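Side-chain contact in similar to hydroxylamine oxidoreductase (Kuenenia stuttgartiensis, PDB 6H5L), which is a multi-haem c cytochrome of an anammox reductase complex that probably has oxidoreductase activity, with electrons passed along an extended haem pathway: residues R462-F465 against W466-Q470. Residues are numbered along the deposited sequence; the frame is centred on the assembly and turned at random.
Sequences RLWF and WYKLQ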
ATOM      1  N   ARG A 462     -35.312  50.482   5.824  1.00 24.04           N
ATOM      2  CA  ARG A 462     -34.788  49.269   6.442  1.00 20.50           C
ATOM      3  C   ARG A 462     -35.839  48.168   6.498  1.00 23.19           C
ATOM      4  O   ARG A 462     -35.489  46.981   6.517  1.00 24.68           O
ATOM      5  CB  ARG A 462     -34.256  49.574   7.840  1.00 23.36           C
ATOM      6  CG  ARG A 462     -32.912  50.293   7.851  1.00 18.15           C
ATOM      7  CD  ARG A 462     -32.381  50.467   9.265  1.00 15.97           C
ATOM      8  NE  ARG A 462     -33.214  51.367  10.054  1.00 26.84           N
ATOM      9  CZ  ARG A 462     -33.077  52.688  10.065  1.00 31.90           C
ATOM     10  NH1 ARG A 462     -32.136  53.264   9.328  1.00 17.15           N
ATOM     11  NH2 ARG A 462     -33.877  53.435  10.814  1.00 30.16           N
ATOM     12  N   LEU A 463     -37.121  48.533   6.523  1.00 22.64           N
ATOM     13  CA  LEU A 463     -38.175  47.524   6.544  1.00 24.50           C
ATOM     14  C   LEU A 463     -38.225  46.754   5.229  1.00 22.62           C
ATOM     15  O   LEU A 463     -38.227  45.517   5.224  1.00 21.72           O
ATOM     16  CB  LEU A 463     -39.525  48.181   6.846  1.00 17.75           C
ATOM     17  CG  LEU A 463     -40.719  47.298   7.225  1.00 16.11           C
ATOM     18  CD1 LEU A 463     -41.729  48.096   8.030  1.00 19.29           C
ATOM     19  CD2 LEU A 463     -41.395  46.695   6.002  1.00 18.20           C
ATOM     20  N   TRP A 464     -38.262  47.465   4.101  1.00 22.25           N
ATOM     21  CA  TRP A 464     -38.471  46.809   2.817  1.00 20.71           C
ATOM     22  C   TRP A 464     -37.181  46.454   2.089  1.00 20.53           C
ATOM     23  O   TRP A 464     -37.211  45.597   1.199  1.00 20.36           O
ATOM     24  CB  TRP A 464     -39.350  47.681   1.907  1.00 14.52           C
ATOM     25  CG  TRP A 464     -38.694  48.928   1.387  1.00 22.14           C
ATOM     26  CD1 TRP A 464     -38.750  50.175   1.938  1.00 24.50           C
ATOM     27  CD2 TRP A 464     -37.905  49.052   0.198  1.00 23.08           C
ATOM     28  NE1 TRP A 464     -38.033  51.064   1.174  1.00 20.86           N
ATOM     29  CE2 TRP A 464     -37.505  50.398   0.100  1.00 20.36           C
ATOM     30  CE3 TRP A 464     -37.493  48.152  -0.790  1.00 19.06           C
ATOM     31  CZ2 TRP A 464     -36.710  50.866  -0.944  1.00 20.31           C
ATOM     32  CZ3 TRP A 464     -36.706  48.619  -1.827  1.00 25.52           C
ATOM     33  CH2 TRP A 464     -36.326  49.964  -1.897  1.00 17.71           C
ATOM     34  N   PHE A 465     -36.049  47.070   2.440  1.00 17.17           N
ATOM     35  CA  PHE A 465     -34.794  46.778   1.761  1.00 17.64           C
ATOM     36  C   PHE A 465     -33.820  45.956   2.595  1.00 21.91           C
ATOM     37  O   PHE A 465     -32.851  45.431   2.036  1.00 31.50           O
ATOM     38  CB  PHE A 465     -34.108  48.079   1.315  1.00 19.42           C
ATOM     39  CG  PHE A 465     -33.030  47.873   0.288  1.00 23.37           C
ATOM     40  CD1 PHE A 465     -33.356  47.608  -1.032  1.00 23.95           C
ATOM     41  CD2 PHE A 465     -31.692  47.944   0.640  1.00 24.88           C
ATOM     42  CE1 PHE A 465     -32.370  47.415  -1.981  1.00 20.38           C
ATOM     43  CE2 PHE A 465     -30.700  47.752  -0.305  1.00 28.24           C
ATOM     44  CZ  PHE A 465     -31.040  47.488  -1.618  1.00 27.77           C
ATOM     45  N   TRP A 466     -34.033  45.835   3.904  1.00 19.62           N
ATOM     46  CA  TRP A 466     -33.186  44.995   4.742  1.00 21.48           C
ATOM     47  C   TRP A 466     -33.945  43.804   5.310  1.00 24.31           C
ATOM     48  O   TRP A 466     -33.590  42.653   5.046  1.00 29.91           O
ATOM     49  CB  TRP A 466     -32.587  45.816   5.892  1.00 20.44           C
ATOM     50  CG  TRP A 466     -31.231  46.372   5.628  1.00 17.04           C
ATOM     51  CD1 TRP A 466     -30.576  46.411   4.434  1.00 18.82           C
ATOM     52  CD2 TRP A 466     -30.355  46.968   6.590  1.00 23.18           C
ATOM     53  NE1 TRP A 466     -29.345  47.005   4.590  1.00 20.89           N
ATOM     54  CE2 TRP A 466     -29.187  47.355   5.905  1.00 26.65           C
ATOM     55  CE3 TRP A 466     -30.446  47.216   7.964  1.00 16.60           C
ATOM     56  CZ2 TRP A 466     -28.114  47.973   6.549  1.00 26.28           C
ATOM     57  CZ3 TRP A 466     -29.381  47.831   8.600  1.00 13.83           C
ATOM     58  CH2 TRP A 466     -28.232  48.203   7.893  1.00 23.12           C
ATOM     59  N   TYR A 467     -35.015  44.055   6.061  1.00 22.38           N
ATOM     60  CA  TYR A 467     -35.620  42.992   6.849  1.00 25.36           C
ATOM     61  C   TYR A 467     -36.602  42.165   6.031  1.00 27.92           C
ATOM     62  O   TYR A 467     -36.714  40.954   6.247  1.00 24.22           O
ATOM     63  CB  TYR A 467     -36.281  43.591   8.087  1.00 20.85           C
ATOM     64  CG  TYR A 467     -35.300  44.378   8.931  1.00 25.56           C
ATOM     65  CD1 TYR A 467     -34.054  43.852   9.252  1.00 26.33           C
ATOM     66  CD2 TYR A 467     -35.608  45.654   9.383  1.00 20.87           C
ATOM     67  CE1 TYR A 467     -33.148  44.565  10.016  1.00 19.78           C
ATOM     68  CE2 TYR A 467     -34.707  46.377  10.146  1.00 25.35           C
ATOM     69  CZ  TYR A 467     -33.479  45.828  10.459  1.00 25.47           C
ATOM     70  OH  TYR A 467     -32.580  46.542  11.216  1.00 24.01           O
ATOM     71  N   LYS A 468     -37.314  42.791   5.092  1.00 26.30           N
ATOM     72  CA  LYS A 468     -38.110  42.012   4.152  1.00 25.53           C
ATOM     73  C   LYS A 468     -37.223  41.108   3.308  1.00 25.57           C
ATOM     74  O   LYS A 468     -37.570  39.950   3.051  1.00 21.50           O
ATOM     75  CB  LYS A 468     -38.942  42.936   3.261  1.00 21.93           C
ATOM     76  CG  LYS A 468     -39.574  42.225   2.070  1.00 17.07           C
ATOM     77  CD  LYS A 468     -40.809  42.951   1.555  1.00 22.04           C
ATOM     78  CE  LYS A 468     -40.475  44.332   1.016  1.00 18.24           C
ATOM     79  NZ  LYS A 468     -39.607  44.279  -0.192  1.00 18.98           N
ATOM     80  N   LEU A 469     -36.062  41.614   2.885  1.00 22.32           N
ATOM     81  CA  LEU A 469     -35.181  40.831   2.023  1.00 23.68           C
ATOM     82  C   LEU A 469     -34.491  39.706   2.787  1.00 25.88           C
ATOM     83  O   LEU A 469     -34.253  38.633   2.220  1.00 19.88           O
ATOM     84  CB  LEU A 469     -34.146  41.741   1.360  1.00 22.20           C
ATOM     85  CG  LEU A 469     -34.694  42.929   0.563  1.00 15.96           C
ATOM     86  CD1 LEU A 469     -33.622  43.507  -0.346  1.00 17.41           C
ATOM     87  CD2 LEU A 469     -35.917  42.530  -0.242  1.00 13.06           C
ATOM     88  N   GLN A 470     -34.158  39.929   4.062  1.00 27.01           N
ATOM     89  CA  GLN A 470     -33.517  38.876   4.845  1.00 19.17           C
ATOM     90  C   GLN A 470     -34.492  37.748   5.156  1.00 20.35           C
ATOM     91  O   GLN A 470     -34.145  36.569   5.028  1.00 20.53           O
ATOM     92  CB  GLN A 470     -32.927  39.458   6.129  1.00 19.82           C
ATOM     93  CG  GLN A 470     -31.698  40.318   5.891  1.00 19.95           C
ATOM     94  CD  GLN A 470     -31.187  40.989   7.149  1.00 21.07           C
ATOM     95  OE1 GLN A 470     -30.769  40.325   8.097  1.00 28.38           O
ATOM     96  NE2 GLN A 470     -31.214  42.317   7.162  1.00 21.19           N
TER
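Lys468 doubles back along helix 455-476 to reach Trp464, its chain bent at both chi3 (64°) and chi4 (65°). Its NZ donates to Trp464 O at 3.1 Å, in the carbonyl plane and on a lone pair, while CE packs against Trp464 CB; Gly305 O is a second partner of the ammonium group. His374 and Ala377 of helix 356-389 close in on the lysine, making this the tightly packed part. At 463-465 the backbone widens into a pi-type turn: Tyr467 N donates to Arg462 O at 3.0 Å and Lys468 N to Leu463 O, both five residues back, and Trp466 N reaches Arg462 O from above the carbonyl plane. Elsewhere, Leu469 CD1 sits over the rim of one Phe465 ring face. Packing is looser toward the partly exposed Trp466, although Arg462, running alongside it with Arg462 CG 3.9 Å from Trp466 CE3, is buried. Were Trp466 an alanine, the Arg462 methylenes would probably lose this neighbour and Trp485 of the second subunit this ring contact. Trp466 meets CG and CD of Arg462, while Arg462 NE is salt-bridged to Glu494: the arginine's contacts are apolar along its stem and ionic at its end, whereas a probably charged lysine binds main-chain oxygens on the buried side.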